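Local coordinates for carboxylesterase YbfK (Bacillus subtilis, PDB 4CCY), which hydrolyses carboxylic esters to an alcohol and a carboxylate, as a carboxylesterase of the alpha/beta hydrolase superfamily, at residues A[148-162]-A[234-248]. Sequence-based numbering, arbitrary orientation.
With NA (sodium ion), chain C.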
loop_
_atom_site.group_PDB
_atom_site.type_symbol
_atom_site.label_atom_id
_atom_site.label_comp_id
_atom_site.label_asym_id
_atom_site.label_seq_id
_atom_site.Cartn_x
_atom_site.Cartn_y
_atom_site.Cartn_z
ATOM N N ARG A 148 -1.863 -11.428 -10.993
ATOM C CA ARG A 148 -1.952 -10.082 -11.582
ATOM C C ARG A 148 -1.672 -9.012 -10.540
ATOM O O ARG A 148 -1.967 -9.200 -9.364
ATOM C CB ARG A 148 -3.323 -9.856 -12.244
ATOM C CG ARG A 148 -3.599 -10.795 -13.413
ATOM C CD ARG A 148 -4.833 -10.407 -14.223
ATOM N NE ARG A 148 -4.581 -10.759 -15.615
ATOM C CZ ARG A 148 -4.821 -9.996 -16.668
ATOM N NH1 ARG A 148 -5.401 -8.810 -16.543
ATOM N NH2 ARG A 148 -4.511 -10.458 -17.874
ATOM N N ALA A 149 -1.103 -7.889 -10.962
ATOM C CA ALA A 149 -0.630 -6.887 -10.012
ATOM C C ALA A 149 -1.223 -5.508 -10.303
ATOM O O ALA A 149 -1.209 -5.057 -11.448
ATOM C CB ALA A 149 0.891 -6.825 -10.022
ATOM N N VAL A 150 -1.730 -4.860 -9.255
ATOM C CA VAL A 150 -2.316 -3.518 -9.337
ATOM C C VAL A 150 -1.511 -2.540 -8.482
ATOM O O VAL A 150 -1.392 -2.707 -7.259
ATOM C CB VAL A 150 -3.790 -3.483 -8.860
ATOM C CG1 VAL A 150 -4.361 -2.073 -8.989
ATOM C CG2 VAL A 150 -4.653 -4.478 -9.625
ATOM N N VAL A 151 -0.980 -1.511 -9.127
ATOM C CA VAL A 151 -0.137 -0.531 -8.471
ATOM C C VAL A 151 -0.790 0.854 -8.546
ATOM O O VAL A 151 -0.924 1.431 -9.627
ATOM C CB VAL A 151 1.260 -0.525 -9.123
ATOM C CG1 VAL A 151 2.153 0.555 -8.525
ATOM C CG2 VAL A 151 1.906 -1.904 -8.996
ATOM N N ILE A 152 -1.201 1.375 -7.395
ATOM C CA ILE A 152 -1.909 2.671 -7.327
ATOM C C ILE A 152 -1.064 3.731 -6.609
ATOM O O ILE A 152 -0.630 3.517 -5.480
ATOM C CB ILE A 152 -3.304 2.554 -6.635
ATOM C CG1 ILE A 152 -4.126 1.381 -7.198
ATOM C CG2 ILE A 152 -4.091 3.863 -6.752
ATOM C CD1 ILE A 152 -5.359 1.036 -6.374
ATOM N N SER A 153 -0.830 4.857 -7.285
ATOM C CA SER A 153 -0.088 5.999 -6.741
ATOM C C SER A 153 1.198 5.575 -6.030
ATOM O O SER A 153 1.395 5.898 -4.847
ATOM C CB SER A 153 -0.978 6.809 -5.794
ATOM O OG SER A 153 -2.171 7.194 -6.463
ATOM N N PRO A 154 2.081 4.855 -6.749
ATOM C CA PRO A 154 3.241 4.248 -6.083
ATOM C C PRO A 154 4.186 5.296 -5.477
ATOM O O PRO A 154 4.273 6.443 -5.967
ATOM C CB PRO A 154 3.919 3.438 -7.201
ATOM C CG PRO A 154 3.452 4.071 -8.477
ATOM C CD PRO A 154 2.061 4.575 -8.200
ATOM N N ALA A 155 4.820 4.915 -4.372
ATOM C CA ALA A 155 5.831 5.743 -3.721
ATOM C C ALA A 155 7.109 5.630 -4.563
ATOM O O ALA A 155 7.825 4.619 -4.485
ATOM C CB ALA A 155 6.068 5.261 -2.291
ATOM N N GLU A 156 7.367 6.651 -5.382
ATOM C CA GLU A 156 8.400 6.597 -6.429
ATOM C C GLU A 156 8.188 5.399 -7.347
ATOM O O GLU A 156 7.121 5.273 -7.954
ATOM C CB GLU A 156 9.814 6.627 -5.836
ATOM C CG GLU A 156 10.183 7.988 -5.283
ATOM C CD GLU A 156 11.675 8.214 -5.183
ATOM O OE1 GLU A 156 12.425 7.228 -5.019
ATOM O OE2 GLU A 156 12.093 9.387 -5.262
ATOM N N ALA A 157 9.195 4.528 -7.445
ATOM C CA ALA A 157 9.149 3.342 -8.302
ATOM C C ALA A 157 9.317 3.669 -9.786
ATOM O O ALA A 157 10.213 3.125 -10.434
ATOM C CB ALA A 157 7.879 2.524 -8.056
ATOM N N PHE A 158 8.470 4.555 -10.322
ATOM C CA PHE A 158 8.544 4.911 -11.748
ATOM C C PHE A 158 9.181 6.263 -12.047
ATOM O O PHE A 158 9.643 6.487 -13.164
ATOM C CB PHE A 158 7.164 4.795 -12.404
ATOM C CG PHE A 158 6.615 3.411 -12.345
ATOM C CD1 PHE A 158 6.995 2.465 -13.290
ATOM C CD2 PHE A 158 5.769 3.029 -11.302
ATOM C CE1 PHE A 158 6.510 1.165 -13.224
ATOM C CE2 PHE A 158 5.286 1.732 -11.229
ATOM C CZ PHE A 158 5.658 0.801 -12.184
ATOM N N ILE A 159 9.197 7.150 -11.051
ATOM C CA ILE A 159 9.825 8.461 -11.161
ATOM C C ILE A 159 10.210 8.966 -9.754
ATOM O O ILE A 159 9.683 8.471 -8.751
ATOM C CB ILE A 159 8.897 9.453 -11.921
ATOM C CG1 ILE A 159 9.709 10.510 -12.685
ATOM C CG2 ILE A 159 7.857 10.081 -11.011
ATOM C CD1 ILE A 159 10.276 10.003 -13.996
ATOM N N SER A 160 11.156 9.910 -9.689
ATOM C CA SER A 160 11.632 10.502 -8.422
ATOM C C SER A 160 10.591 11.398 -7.761
ATOM O O SER A 160 9.805 12.048 -8.456
ATOM C CB SER A 160 12.880 11.353 -8.673
ATOM O OG SER A 160 13.929 10.565 -9.183
ATOM N N PHE A 161 10.603 11.448 -6.429
ATOM C CA PHE A 161 9.738 12.359 -5.660
ATOM C C PHE A 161 10.117 13.799 -5.951
ATOM O O PHE A 161 11.271 14.077 -6.307
ATOM C CB PHE A 161 9.940 12.168 -4.158
ATOM C CG PHE A 161 9.202 11.001 -3.561
ATOM C CD1 PHE A 161 7.900 10.694 -3.945
ATOM C CD2 PHE A 161 9.802 10.236 -2.561
ATOM C CE1 PHE A 161 7.223 9.623 -3.363
ATOM C CE2 PHE A 161 9.132 9.166 -1.975
ATOM C CZ PHE A 161 7.842 8.857 -2.381
ATOM N N HIS A 162 9.160 14.716 -5.780
ATOM C CA HIS A 162 9.508 16.131 -5.636
ATOM C C HIS A 162 10.320 16.233 -4.385
ATOM O O HIS A 162 10.020 15.537 -3.421
ATOM C CB HIS A 162 8.263 17.017 -5.482
ATOM C CG HIS A 162 7.373 17.048 -6.706
ATOM N ND1 HIS A 162 7.857 17.243 -7.949
ATOM C CD2 HIS A 162 5.987 16.906 -6.835
ATOM C CE1 HIS A 162 6.837 17.226 -8.833
ATOM N NE2 HIS A 162 5.692 17.014 -8.147
ATOM N N VAL A 234 4.785 -10.016 -15.595
ATOM C CA VAL A 234 3.401 -10.260 -15.125
ATOM C C VAL A 234 2.495 -9.090 -15.519
ATOM O O VAL A 234 2.991 -7.982 -15.723
ATOM C CB VAL A 234 3.300 -10.512 -13.589
ATOM C CG1 VAL A 234 4.372 -11.492 -13.101
ATOM C CG2 VAL A 234 3.349 -9.210 -12.793
ATOM N N PRO A 235 1.172 -9.331 -15.642
ATOM C CA PRO A 235 0.257 -8.229 -15.947
ATOM C C PRO A 235 0.182 -7.204 -14.819
ATOM O O PRO A 235 -0.107 -7.554 -13.659
ATOM C CB PRO A 235 -1.100 -8.923 -16.112
ATOM C CG PRO A 235 -0.772 -10.357 -16.394
ATOM C CD PRO A 235 0.479 -10.632 -15.615
ATOM N N VAL A 236 0.428 -5.945 -15.174
ATOM C CA VAL A 236 0.405 -4.850 -14.236
ATOM C C VAL A 236 -0.673 -3.847 -14.664
ATOM O O VAL A 236 -0.775 -3.501 -15.848
ATOM C CB VAL A 236 1.795 -4.158 -14.134
ATOM C CG1 VAL A 236 1.737 -2.876 -13.302
ATOM C CG2 VAL A 236 2.840 -5.115 -13.565
ATOM N N LEU A 237 -1.480 -3.417 -13.694
ATOM C CA LEU A 237 -2.324 -2.233 -13.829
ATOM C C LEU A 237 -1.734 -1.108 -12.974
ATOM O O LEU A 237 -1.570 -1.268 -11.756
ATOM C CB LEU A 237 -3.762 -2.527 -13.385
ATOM C CG LEU A 237 -4.660 -1.300 -13.180
ATOM C CD1 LEU A 237 -4.958 -0.560 -14.491
ATOM C CD2 LEU A 237 -5.944 -1.691 -12.478
ATOM N N LEU A 238 -1.414 0.012 -13.618
ATOM C CA LEU A 238 -0.807 1.171 -12.965
ATOM C C LEU A 238 -1.728 2.394 -13.023
ATOM O O LEU A 238 -2.116 2.843 -14.115
ATOM C CB LEU A 238 0.535 1.519 -13.626
ATOM C CG LEU A 238 1.330 2.681 -13.003
ATOM C CD1 LEU A 238 1.619 2.448 -11.523
ATOM C CD2 LEU A 238 2.620 2.938 -13.763
ATOM N N MET A 239 -2.060 2.938 -11.853
ATOM C CA MET A 239 -2.998 4.048 -11.770
ATOM C C MET A 239 -2.407 5.233 -11.015
ATOM O O MET A 239 -1.885 5.084 -9.919
ATOM C CB MET A 239 -4.320 3.604 -11.114
ATOM C CG MET A 239 -4.998 2.434 -11.831
ATOM S SD MET A 239 -6.562 1.955 -11.074
ATOM C CE MET A 239 -7.631 3.271 -11.621
ATOM N N PHE A 240 -2.493 6.407 -11.617
ATOM C CA PHE A 240 -2.139 7.650 -10.937
ATOM C C PHE A 240 -3.351 8.563 -10.910
ATOM O O PHE A 240 -4.260 8.435 -11.745
ATOM C CB PHE A 240 -1.038 8.388 -11.693
ATOM C CG PHE A 240 0.228 7.609 -11.876
ATOM C CD1 PHE A 240 1.176 7.532 -10.853
ATOM C CD2 PHE A 240 0.503 6.989 -13.091
ATOM C CE1 PHE A 240 2.364 6.828 -11.049
ATOM C CE2 PHE A 240 1.685 6.292 -13.287
ATOM C CZ PHE A 240 2.610 6.204 -12.264
ATOM N N GLY A 241 -3.352 9.502 -9.967
ATOM C CA GLY A 241 -4.359 10.559 -9.913
ATOM C C GLY A 241 -3.808 11.810 -10.582
ATOM O O GLY A 241 -2.635 12.147 -10.408
ATOM N N GLU A 242 -4.652 12.513 -11.343
ATOM C CA GLU A 242 -4.183 13.711 -12.060
ATOM C C GLU A 242 -3.599 14.802 -11.159
ATOM O O GLU A 242 -2.803 15.620 -11.622
ATOM C CB GLU A 242 -5.273 14.286 -12.985
ATOM C CG GLU A 242 -6.522 14.777 -12.274
ATOM C CD GLU A 242 -7.330 15.754 -13.109
ATOM O OE1 GLU A 242 -6.777 16.392 -14.037
ATOM O OE2 GLU A 242 -8.535 15.896 -12.823
ATOM N N HIS A 243 -3.994 14.800 -9.880
ATOM C CA HIS A 243 -3.563 15.802 -8.890
ATOM C C HIS A 243 -2.492 15.320 -7.921
ATOM O O HIS A 243 -2.276 15.944 -6.887
ATOM C CB HIS A 243 -4.778 16.333 -8.122
ATOM C CG HIS A 243 -5.773 17.081 -8.990
ATOM N ND1 HIS A 243 -5.390 18.005 -9.906
ATOM C CD2 HIS A 243 -7.169 17.013 -9.055
ATOM C CE1 HIS A 243 -6.481 18.498 -10.525
ATOM N NE2 HIS A 243 -7.568 17.889 -10.007
ATOM N N GLU A 244 -1.817 14.216 -8.259
ATOM C CA GLU A 244 -0.739 13.613 -7.453
ATOM C C GLU A 244 0.305 14.626 -6.974
ATOM O O GLU A 244 1.028 15.211 -7.795
ATOM C CB GLU A 244 -0.045 12.510 -8.266
ATOM C CG GLU A 244 1.229 11.947 -7.647
ATOM C CD GLU A 244 0.969 11.275 -6.318
ATOM O OE1 GLU A 244 0.559 10.100 -6.343
ATOM O OE2 GLU A 244 1.162 11.923 -5.254
ATOM N N ALA A 245 0.387 14.814 -5.654
ATOM C CA ALA A 245 1.207 15.883 -5.067
ATOM C C ALA A 245 2.691 15.517 -4.909
ATOM O O ALA A 245 3.531 16.396 -4.736
ATOM C CB ALA A 245 0.630 16.326 -3.721
ATOM N N MET A 246 2.994 14.226 -4.982
ATOM C CA MET A 246 4.308 13.704 -4.614
ATOM C C MET A 246 5.343 13.661 -5.742
ATOM O O MET A 246 6.541 13.563 -5.475
ATOM C CB MET A 246 4.177 12.296 -4.022
ATOM C CG MET A 246 3.262 12.186 -2.815
ATOM S SD MET A 246 3.551 10.604 -1.977
ATOM C CE MET A 246 4.907 11.060 -0.893
ATOM N N TYR A 247 4.878 13.712 -6.991
ATOM C CA TYR A 247 5.754 13.669 -8.163
ATOM C C TYR A 247 5.009 14.064 -9.433
ATOM O O TYR A 247 3.805 14.379 -9.386
ATOM C CB TYR A 247 6.395 12.286 -8.339
ATOM C CG TYR A 247 5.456 11.105 -8.222
ATOM C CD1 TYR A 247 4.682 10.690 -9.304
ATOM C CD2 TYR A 247 5.362 10.390 -7.040
ATOM C CE1 TYR A 247 3.848 9.595 -9.213
ATOM C CE2 TYR A 247 4.512 9.303 -6.935
ATOM C CZ TYR A 247 3.759 8.912 -8.027
ATOM O OH TYR A 247 2.917 7.821 -7.935
ATOM N N HIS A 248 5.730 14.065 -10.558
ATOM C CA HIS A 248 5.118 14.333 -11.861
ATOM C C HIS A 248 4.572 13.059 -12.418
ATOM O O HIS A 248 5.289 12.289 -13.070
ATOM C CB HIS A 248 6.122 14.947 -12.835
ATOM C CG HIS A 248 6.472 16.384 -12.524
ATOM N ND1 HIS A 248 5.534 17.332 -12.341
ATOM C CD2 HIS A 248 7.696 17.011 -12.373
ATOM C CE1 HIS A 248 6.128 18.507 -12.067
ATOM N NE2 HIS A 248 7.450 18.314 -12.093
HETATM NA NA NA C . 1.676 15.858 -9.900
HETATM O O HOH W 1 -1.296 9.062 -8.007
HETATM O O HOH W 2 8.774 14.062 -10.320
HETATM O O HOH W 3 3.137 17.627 -8.559
HETATM O O HOH W 4 -0.246 17.172 -10.623
HETATM O O HOH W 5 2.874 16.863 -11.893
#
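Five backbone hydrogen bonds run along the parallel pair of strands 148-152 and 236-241. The first, Ala149 N to Pro235 O, starts just before strand 236-241. The last, Ser153 N to Met239 O, lies just past strand 148-152. Further on, His162 N bonds Met246 O. Tyr247 OH donates to Pro154 O at 2.8 Å, in the carbonyl plane on a lone pair. Tyr247 CG stands between its backbone N and carbonyl carbon (chi1 47°), which turns the ring toward 148-162, with CD1 by Ile159 CG2 and Phe161 CD1 at its edge, and brings OH to that oxygen.

The strands are neighbours in the central sheet of the alpha/beta hydrolase fold. The loop after strand 236-241 carries Glu244, the probable acid of the charge relay system, its OE1 hydrogen-bonded to His273 ND1. One water bridges Glu244 OE1, Ser153 OG and Gly241 N; Ser153 OG also bonds His273 O. Glu244 OE2 accepts Met246 N. A sodium ion takes Glu244 O at 2.3 Å and Tyr247 O at 2.6 Å; Gln249 OE1 and three waters complete the site, one water also bonding His162 NE2.

Leu238 CD2 sits over the Phe158 ring face, 3.9 Å from the centroid, while Leu238 CD1 meets Val151 CG1. Met246 SD lies obliquely to the Phe161 ring, a Met-aromatic contact.

Tyr247 CA makes a CH-pi contact with one His162 face, toward its rim. His162 and His248 pair edge-to-face, His162 CE1 over the His248 face, planes at 84°. With an alanine at Tyr247, Pro154 O would probably lose this donor and a gap would open beside Ile159.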